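Local atomic coordinates of haemagglutinin I (Physarum polycephalum, PDB entry 3A5P), a protein that probably recognises carbohydrates on cell surfaces as a small lectin, its compact fold resembling a minimal carbohydrate recognition domain of the legume lectin type. Residues A[47-52]-A[65-70]; A[83-88]-A[97-102]. One frame throughout, in Å; residues are numbered along the deposited sequence.

Contact 1 of 2, residues A[47-52]-A[65-70]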
ATOM      1  N   PRO A  47       5.698  -4.956 -19.387  1.00 27.96           N
ATOM      2  CA  PRO A  47       5.196  -6.038 -20.244  1.00 28.51           C
ATOM      3  C   PRO A  47       5.363  -7.417 -19.596  1.00 28.06           C
ATOM      4  O   PRO A  47       5.982  -7.526 -18.533  1.00 27.81           O
ATOM      5  CB  PRO A  47       6.094  -5.933 -21.481  1.00 29.06           C
ATOM      6  CG  PRO A  47       7.404  -5.469 -20.923  1.00 28.43           C
ATOM      7  CD  PRO A  47       7.074  -4.562 -19.747  1.00 28.80           C
ATOM      8  N   LYS A  48       4.801  -8.447 -20.222  1.00 28.38           N
ATOM      9  CA  LYS A  48       5.002  -9.815 -19.756  1.00 28.30           C
ATOM     10  C   LYS A  48       6.430 -10.249 -20.078  1.00 28.79           C
ATOM     11  O   LYS A  48       6.835 -10.221 -21.249  1.00 28.93           O
ATOM     12  CB  LYS A  48       3.997 -10.781 -20.376  1.00 28.32           C
ATOM     13  CG  LYS A  48       4.160 -12.212 -19.863  1.00 28.10           C
ATOM     14  CD  LYS A  48       2.901 -13.062 -20.016  1.00 29.94           C
ATOM     15  CE  LYS A  48       2.731 -13.619 -21.430  1.00 30.71           C
ATOM     16  NZ  LYS A  48       3.869 -14.483 -21.826  1.00 31.23           N
ATOM     17  N   THR A  49       7.189 -10.608 -19.041  1.00 27.99           N
ATOM     18  CA  THR A  49       8.524 -11.196 -19.204  1.00 28.28           C
ATOM     19  C   THR A  49       8.549 -12.699 -18.930  1.00 28.15           C
ATOM     20  O   THR A  49       9.449 -13.405 -19.396  1.00 27.47           O
ATOM     21  CB  THR A  49       9.600 -10.529 -18.311  1.00 28.59           C
ATOM     22  OG1 THR A  49       9.203 -10.604 -16.937  1.00 28.63           O
ATOM     23  CG2 THR A  49       9.846  -9.065 -18.711  1.00 30.20           C
ATOM     24  N   VAL A  50       7.573 -13.190 -18.162  1.00 27.47           N
ATOM     25  CA  VAL A  50       7.487 -14.623 -17.836  1.00 27.21           C
ATOM     26  C   VAL A  50       7.032 -15.462 -19.037  1.00 27.36           C
ATOM     27  O   VAL A  50       6.384 -14.937 -19.957  1.00 27.00           O
ATOM     28  CB  VAL A  50       6.558 -14.882 -16.618  1.00 27.11           C
ATOM     29  CG1 VAL A  50       7.134 -14.238 -15.358  1.00 27.21           C
ATOM     30  CG2 VAL A  50       5.152 -14.359 -16.889  1.00 26.94           C
ATOM     31  N   HIS A  51       7.355 -16.761 -19.008  1.00 27.40           N
ATOM     32  CA  HIS A  51       7.009 -17.655 -20.117  0.50 27.69           C
ATOM     33  C   HIS A  51       5.556 -18.142 -20.105  1.00 27.49           C
ATOM     34  O   HIS A  51       5.009 -18.508 -21.153  1.00 27.53           O
ATOM     35  CB  HIS A  51       8.003 -18.829 -20.211  0.50 27.86           C
ATOM     36  CG  HIS A  51       9.375 -18.421 -20.663  0.50 28.69           C
ATOM     37  ND1 HIS A  51      10.495 -19.192 -20.434  0.50 29.76           N
ATOM     38  CD2 HIS A  51       9.807 -17.320 -21.325  0.50 30.38           C
ATOM     39  CE1 HIS A  51      11.558 -18.582 -20.928  0.50 29.23           C
ATOM     40  NE2 HIS A  51      11.167 -17.443 -21.474  0.50 30.00           N
ATOM     41  N   GLN A  52       4.912 -18.122 -18.934  1.00 27.04           N
ATOM     42  CA  GLN A  52       3.516 -18.551 -18.818  1.00 26.48           C
ATOM     43  C   GLN A  52       2.567 -17.625 -19.579  1.00 26.26           C
ATOM     44  O   GLN A  52       2.951 -16.509 -19.931  1.00 26.31           O
ATOM     45  CB  GLN A  52       3.090 -18.671 -17.349  1.00 26.61           C
ATOM     46  CG  GLN A  52       3.836 -19.761 -16.557  1.00 27.42           C
ATOM     47  CD  GLN A  52       5.268 -19.380 -16.186  1.00 27.96           C
ATOM     48  OE1 GLN A  52       5.643 -18.200 -16.198  1.00 26.60           O
ATOM     49  NE2 GLN A  52       6.071 -20.384 -15.823  1.00 27.94           N
ATOM     50  N   ALA A  65       9.910  -5.695  -7.947  1.00 21.02           N
ATOM     51  CA  ALA A  65      10.613  -6.806  -7.309  1.00 20.18           C
ATOM     52  C   ALA A  65      10.854  -7.944  -8.314  1.00 19.69           C
ATOM     53  O   ALA A  65      12.006  -8.359  -8.538  1.00 19.43           O
ATOM     54  CB  ALA A  65       9.825  -7.302  -6.100  1.00 19.79           C
ATOM     55  N   PHE A  66       9.775  -8.430  -8.924  1.00 19.32           N
ATOM     56  CA  PHE A  66       9.819  -9.519  -9.920  1.00 20.02           C
ATOM     57  C   PHE A  66       8.448  -9.723 -10.522  1.00 20.30           C
ATOM     58  O   PHE A  66       7.474  -9.100 -10.080  1.00 20.49           O
ATOM     59  CB  PHE A  66      10.329 -10.857  -9.323  1.00 19.75           C
ATOM     60  CG  PHE A  66       9.840 -11.142  -7.915  1.00 20.11           C
ATOM     61  CD1 PHE A  66       8.523 -11.564  -7.681  1.00 20.91           C
ATOM     62  CD2 PHE A  66      10.699 -10.982  -6.819  1.00 22.48           C
ATOM     63  CE1 PHE A  66       8.069 -11.821  -6.367  1.00 21.52           C
ATOM     64  CE2 PHE A  66      10.254 -11.234  -5.506  1.00 21.90           C
ATOM     65  CZ  PHE A  66       8.939 -11.662  -5.289  1.00 20.50           C
ATOM     66  N   GLN A  67       8.358 -10.623 -11.498  1.00 20.02           N
ATOM     67  CA  GLN A  67       7.085 -10.961 -12.089  1.00 19.82           C
ATOM     68  C   GLN A  67       6.859 -12.451 -11.943  1.00 20.56           C
ATOM     69  O   GLN A  67       7.809 -13.248 -12.083  1.00 20.37           O
ATOM     70  CB  GLN A  67       7.076 -10.566 -13.563  1.00 20.05           C
ATOM     71  CG  GLN A  67       5.714 -10.669 -14.230  1.00 19.54           C
ATOM     72  CD  GLN A  67       5.763 -10.145 -15.668  1.00 20.43           C
ATOM     73  OE1 GLN A  67       5.964 -10.919 -16.606  1.00 21.73           O
ATOM     74  NE2 GLN A  67       5.636  -8.823 -15.831  1.00 19.43           N
ATOM     75  N   LEU A  68       5.603 -12.810 -11.679  1.00 20.00           N
ATOM     76  CA  LEU A  68       5.152 -14.186 -11.523  1.00 21.14           C
ATOM     77  C   LEU A  68       4.316 -14.576 -12.744  1.00 20.83           C
ATOM     78  O   LEU A  68       3.648 -13.728 -13.338  1.00 21.51           O
ATOM     79  CB  LEU A  68       4.238 -14.291 -10.309  1.00 21.57           C
ATOM     80  CG  LEU A  68       4.633 -13.546  -9.015  1.00 25.24           C
ATOM     81  CD1 LEU A  68       3.421 -13.411  -8.094  1.00 27.08           C
ATOM     82  CD2 LEU A  68       5.739 -14.314  -8.329  1.00 25.52           C
ATOM     83  N   GLY A  69       4.336 -15.857 -13.085  1.00 21.15           N
ATOM     84  CA  GLY A  69       3.515 -16.387 -14.177  1.00 20.71           C
ATOM     85  C   GLY A  69       2.506 -17.400 -13.672  1.00 21.25           C
ATOM     86  O   GLY A  69       2.698 -18.040 -12.609  1.00 20.90           O
ATOM     87  N   TYR A  70       1.426 -17.550 -14.427  1.00 20.89           N
ATOM     88  CA  TYR A  70       0.416 -18.548 -14.102  1.00 21.71           C
ATOM     89  C   TYR A  70      -0.378 -19.003 -15.329  1.00 22.13           C
ATOM     90  O   TYR A  70      -0.428 -18.323 -16.365  1.00 21.49           O
ATOM     91  CB  TYR A  70      -0.525 -18.048 -12.971  1.00 20.73           C
ATOM     92  CG  TYR A  70      -1.491 -16.943 -13.367  1.00 20.81           C
ATOM     93  CD1 TYR A  70      -2.774 -17.249 -13.847  1.00 20.17           C
ATOM     94  CD2 TYR A  70      -1.129 -15.585 -13.266  1.00 19.21           C
ATOM     95  CE1 TYR A  70      -3.671 -16.252 -14.211  1.00 20.98           C
ATOM     96  CE2 TYR A  70      -2.034 -14.560 -13.641  1.00 19.12           C
ATOM     97  CZ  TYR A  70      -3.302 -14.913 -14.118  1.00 19.65           C
ATOM     98  OH  TYR A  70      -4.195 -13.941 -14.503  1.00 18.02           O
TER

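Contact 2 of 2, residues A[83-88]-A[97-102]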
ATOM      1  N   GLY A  83      11.639 -11.679  10.513  1.00 17.58           N
ATOM      2  CA  GLY A  83      12.721 -10.936   9.842  1.00 18.27           C
ATOM      3  C   GLY A  83      12.297 -10.286   8.532  1.00 18.48           C
ATOM      4  O   GLY A  83      13.148  -9.890   7.736  1.00 18.20           O
ATOM      5  N   GLY A  84      10.989 -10.164   8.315  1.00 18.19           N
ATOM      6  CA  GLY A  84      10.469  -9.492   7.116  1.00 18.57           C
ATOM      7  C   GLY A  84      10.665 -10.309   5.842  1.00 18.30           C
ATOM      8  O   GLY A  84      10.709  -9.752   4.743  1.00 18.28           O
ATOM      9  N   ASN A  85      10.776 -11.631   5.990  1.00 16.92           N
ATOM     10  CA  ASN A  85      10.990 -12.498   4.855  1.00 16.97           C
ATOM     11  C   ASN A  85       9.669 -12.880   4.218  1.00 16.78           C
ATOM     12  O   ASN A  85       8.743 -13.296   4.909  1.00 17.27           O
ATOM     13  CB  ASN A  85      11.764 -13.758   5.250  1.00 16.61           C
ATOM     14  CG  ASN A  85      13.198 -13.470   5.538  1.00 17.22           C
ATOM     15  OD1 ASN A  85      13.977 -13.191   4.622  1.00 17.41           O
ATOM     16  ND2 ASN A  85      13.566 -13.483   6.818  1.00 18.39           N
ATOM     17  N   VAL A  86       9.610 -12.773   2.897  1.00 16.36           N
ATOM     18  CA  VAL A  86       8.400 -13.104   2.158  1.00 16.05           C
ATOM     19  C   VAL A  86       8.782 -13.994   0.989  1.00 16.60           C
ATOM     20  O   VAL A  86       9.657 -13.632   0.206  1.00 17.52           O
ATOM     21  CB  VAL A  86       7.671 -11.842   1.612  1.00 16.13           C
ATOM     22  CG1 VAL A  86       6.218 -12.207   1.202  1.00 16.49           C
ATOM     23  CG2 VAL A  86       7.667 -10.720   2.655  1.00 15.80           C
ATOM     24  N   SER A  87       8.133 -15.149   0.888  1.00 16.49           N
ATOM     25  CA  SER A  87       8.267 -16.018  -0.270  1.00 17.37           C
ATOM     26  C   SER A  87       6.958 -15.984  -1.042  1.00 17.56           C
ATOM     27  O   SER A  87       5.914 -16.258  -0.462  1.00 18.57           O
ATOM     28  CB  SER A  87       8.576 -17.446   0.178  1.00 18.36           C
ATOM     29  OG  SER A  87       8.662 -18.316  -0.937  1.00 18.61           O
ATOM     30  N   ILE A  88       7.029 -15.656  -2.339  1.00 17.36           N
ATOM     31  CA  ILE A  88       5.831 -15.550  -3.183  1.00 17.79           C
ATOM     32  C   ILE A  88       5.879 -16.553  -4.329  1.00 17.97           C
ATOM     33  O   ILE A  88       6.865 -16.620  -5.051  1.00 18.00           O
ATOM     34  CB  ILE A  88       5.647 -14.117  -3.744  1.00 17.59           C
ATOM     35  CG1 ILE A  88       5.685 -13.097  -2.585  1.00 17.11           C
ATOM     36  CG2 ILE A  88       4.339 -14.021  -4.521  1.00 18.32           C
ATOM     37  CD1 ILE A  88       5.776 -11.635  -3.018  1.00 17.45           C
ATOM     38  N   HIS A  97      11.802 -14.625  -3.522  1.00 20.02           N
ATOM     39  CA  HIS A  97      11.911 -14.038  -2.208  1.00 19.49           C
ATOM     40  C   HIS A  97      12.066 -12.517  -2.289  1.00 18.92           C
ATOM     41  O   HIS A  97      12.711 -12.002  -3.202  1.00 19.18           O
ATOM     42  CB  HIS A  97      13.126 -14.653  -1.499  1.00 19.74           C
ATOM     43  CG  HIS A  97      13.429 -14.052  -0.166  1.00 19.14           C
ATOM     44  ND1 HIS A  97      14.323 -13.013  -0.007  1.00 20.95           N
ATOM     45  CD2 HIS A  97      12.987 -14.365   1.075  1.00 18.74           C
ATOM     46  CE1 HIS A  97      14.405 -12.701   1.276  1.00 20.97           C
ATOM     47  NE2 HIS A  97      13.595 -13.502   1.954  1.00 18.87           N
ATOM     48  N   LEU A  98      11.479 -11.811  -1.320  1.00 18.84           N
ATOM     49  CA  LEU A  98      11.830 -10.420  -1.043  1.00 18.14           C
ATOM     50  C   LEU A  98      11.849 -10.196   0.469  1.00 18.25           C
ATOM     51  O   LEU A  98      11.402 -11.047   1.259  1.00 17.48           O
ATOM     52  CB  LEU A  98      10.851  -9.435  -1.737  1.00 18.71           C
ATOM     53  CG  LEU A  98       9.348  -9.497  -1.374  1.00 19.10           C
ATOM     54  CD1 LEU A  98       9.023  -8.747  -0.063  1.00 17.81           C
ATOM     55  CD2 LEU A  98       8.416  -8.970  -2.514  1.00 18.38           C
ATOM     56  N   THR A  99      12.370  -9.042   0.854  1.00 18.18           N
ATOM     57  CA  THR A  99      12.313  -8.623   2.242  0.50 18.30           C
ATOM     58  C   THR A  99      11.607  -7.301   2.345  1.00 18.17           C
ATOM     59  O   THR A  99      11.847  -6.366   1.550  1.00 17.94           O
ATOM     60  CB  THR A  99      13.692  -8.513   2.904  0.50 18.60           C
ATOM     61  OG1 THR A  99      14.567  -7.736   2.076  0.50 19.51           O
ATOM     62  CG2 THR A  99      14.266  -9.886   3.117  0.50 18.36           C
ATOM     63  N   LEU A 100      10.697  -7.247   3.316  1.00 17.96           N
ATOM     64  CA  LEU A 100       9.913  -6.052   3.619  1.00 17.74           C
ATOM     65  C   LEU A 100      10.821  -4.852   3.846  1.00 18.81           C
ATOM     66  O   LEU A 100      11.898  -4.989   4.445  1.00 19.09           O
ATOM     67  CB  LEU A 100       9.053  -6.290   4.868  1.00 18.12           C
ATOM     68  CG  LEU A 100       7.943  -7.343   4.708  1.00 17.19           C
ATOM     69  CD1 LEU A 100       7.174  -7.557   6.041  1.00 16.38           C
ATOM     70  CD2 LEU A 100       6.987  -7.002   3.558  1.00 17.46           C
ATOM     71  N   LYS A 101      10.377  -3.690   3.389  1.00 18.29           N
ATOM     72  CA  LYS A 101      11.139  -2.452   3.546  1.00 19.32           C
ATOM     73  C   LYS A 101      10.517  -1.603   4.633  1.00 19.44           C
ATOM     74  O   LYS A 101       9.336  -1.228   4.541  1.00 18.40           O
ATOM     75  CB  LYS A 101      11.155  -1.690   2.222  1.00 19.95           C
ATOM     76  CG  LYS A 101      11.968  -2.392   1.174  1.00 23.04           C
ATOM     77  CD  LYS A 101      11.360  -2.232  -0.210  1.00 29.20           C
ATOM     78  CE  LYS A 101      11.494  -0.844  -0.734  1.00 29.51           C
ATOM     79  NZ  LYS A 101      11.643  -0.883  -2.209  1.00 30.76           N
ATOM     80  N   LYS A 102      11.300  -1.312   5.676  1.00 19.72           N
ATOM     81  CA  LYS A 102      10.794  -0.489   6.770  1.00 21.59           C
ATOM     82  C   LYS A 102      10.483   0.907   6.271  1.00 21.29           C
ATOM     83  O   LYS A 102      11.234   1.472   5.476  1.00 21.76           O
ATOM     84  CB  LYS A 102      11.784  -0.407   7.940  1.00 22.39           C
ATOM     85  CG  LYS A 102      11.757  -1.604   8.801  1.00 26.58           C
ATOM     86  CD  LYS A 102      12.288  -1.308  10.188  1.00 32.90           C
ATOM     87  CE  LYS A 102      12.327  -2.605  11.016  1.00 36.72           C
ATOM     88  NZ  LYS A 102      12.942  -2.380  12.371  1.00 40.72           N
TER

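Contact 1 of 2, residues A[47-52]-A[65-70]
The irregular loop 47-52 drapes over one side of strand 65-70, coming within 5.1 Å between the CA atoms of Gln-52 and Gly-69, and backbone amides at its middle turn toward Gln-67. That glutamine carries most of the contact. With CG anti to the backbone N (chi1 -171°) and the chain extended beyond it, its amide reaches into the loop. OE1 takes two backbone N-H groups from the same face of the amide plane: Thr-49 N at 2.7 Å and Val-50 N at 3.2 Å. NE2 gives a nearly straight bond (175°) to Pro-47 O, 3.0 Å away and close to the amide plane; Thr-57 OG1 is its second partner, so the amide is fixed in rotation. Strand 63-70 is an outermost strand of the five-stranded antiparallel sheet in this legume-lectin-like fold, and the loop, which links strands 40-43 and 54-60 along the chain, lies against it. Val-50 CG2 rests 3.8 Å from Gly-69 CA, where Gln-52 OE1 also approaches to 3.4 Å; the glycine leaves room for both. Gln-52 CB packs against Tyr-70 N. Lys-48 bends back so that NZ bonds to Val-50 O and, at 2.9 Å, to Gln-52 O.

Contact 2 of 2, residues A[83-88]-A[97-102]
Val-86 lays its CG2 methyl alongside Leu-98 CD1 at 3.6 Å, the two side chains pointing the same way from a hydrogen-bonded antiparallel pair. The same CG2 meets Leu-100 CD2, whose side chain crosses at about a right angle, while Ile-88 CD1 touches the other Leu-98 branch, CD2, at 3.8 Å. Leu-98 serves both neighbours because its CG sits between the backbone N and the carbonyl carbon (chi1 60°), spreading its methyls over Val-86 and Ile-88. Ile-40 also packs against Leu-98. The opposite face of the strands is polar. His-97 NE2 donates to Asn-85 OD1 at 2.7 Å; the donor meets a lone pair in the carbonyl plane, and OD1 lies at the ring's edge, close to its plane, with ring and amide planes 38° apart. Asn-85 ND2 turns back to Ala-82 O, so both ends of the amide are held. Val-86 N to Leu-98 O and Leu-98 N to Val-86 O, each 3.0 Å, pair the backbones, and Leu-100 N adds a 2.9 Å bond to Gly-84 O just beyond the paired residues. This is an antiparallel beta hairpin, 85-89 with 96-99, at one edge of the four-stranded mixed sheet of a legume-lectin-like beta sandwich.

The strand of contact 1 lies in the five-stranded antiparallel sheet, both strands of contact 2 in the four-stranded mixed one. Contact 1 is nearer the surface, its centre about 13 Å from the chain's centre against 10 Å for contact 2: its loop is exposed or partly so, though Gln-67 is buried. There side-chain to backbone bonds fasten a loop to an outer strand; in contact 2 strands pair through their backbones, with Val-86, Ile-88 and Leu-98 buried on one side and His-97 exposed on the other. The two meet where the sheets face each other: the Phe-66 ring packs against Ile-88 and Leu-98, and Leu-68 CD1 touches Ile-88 CG2 at 3.7 Å.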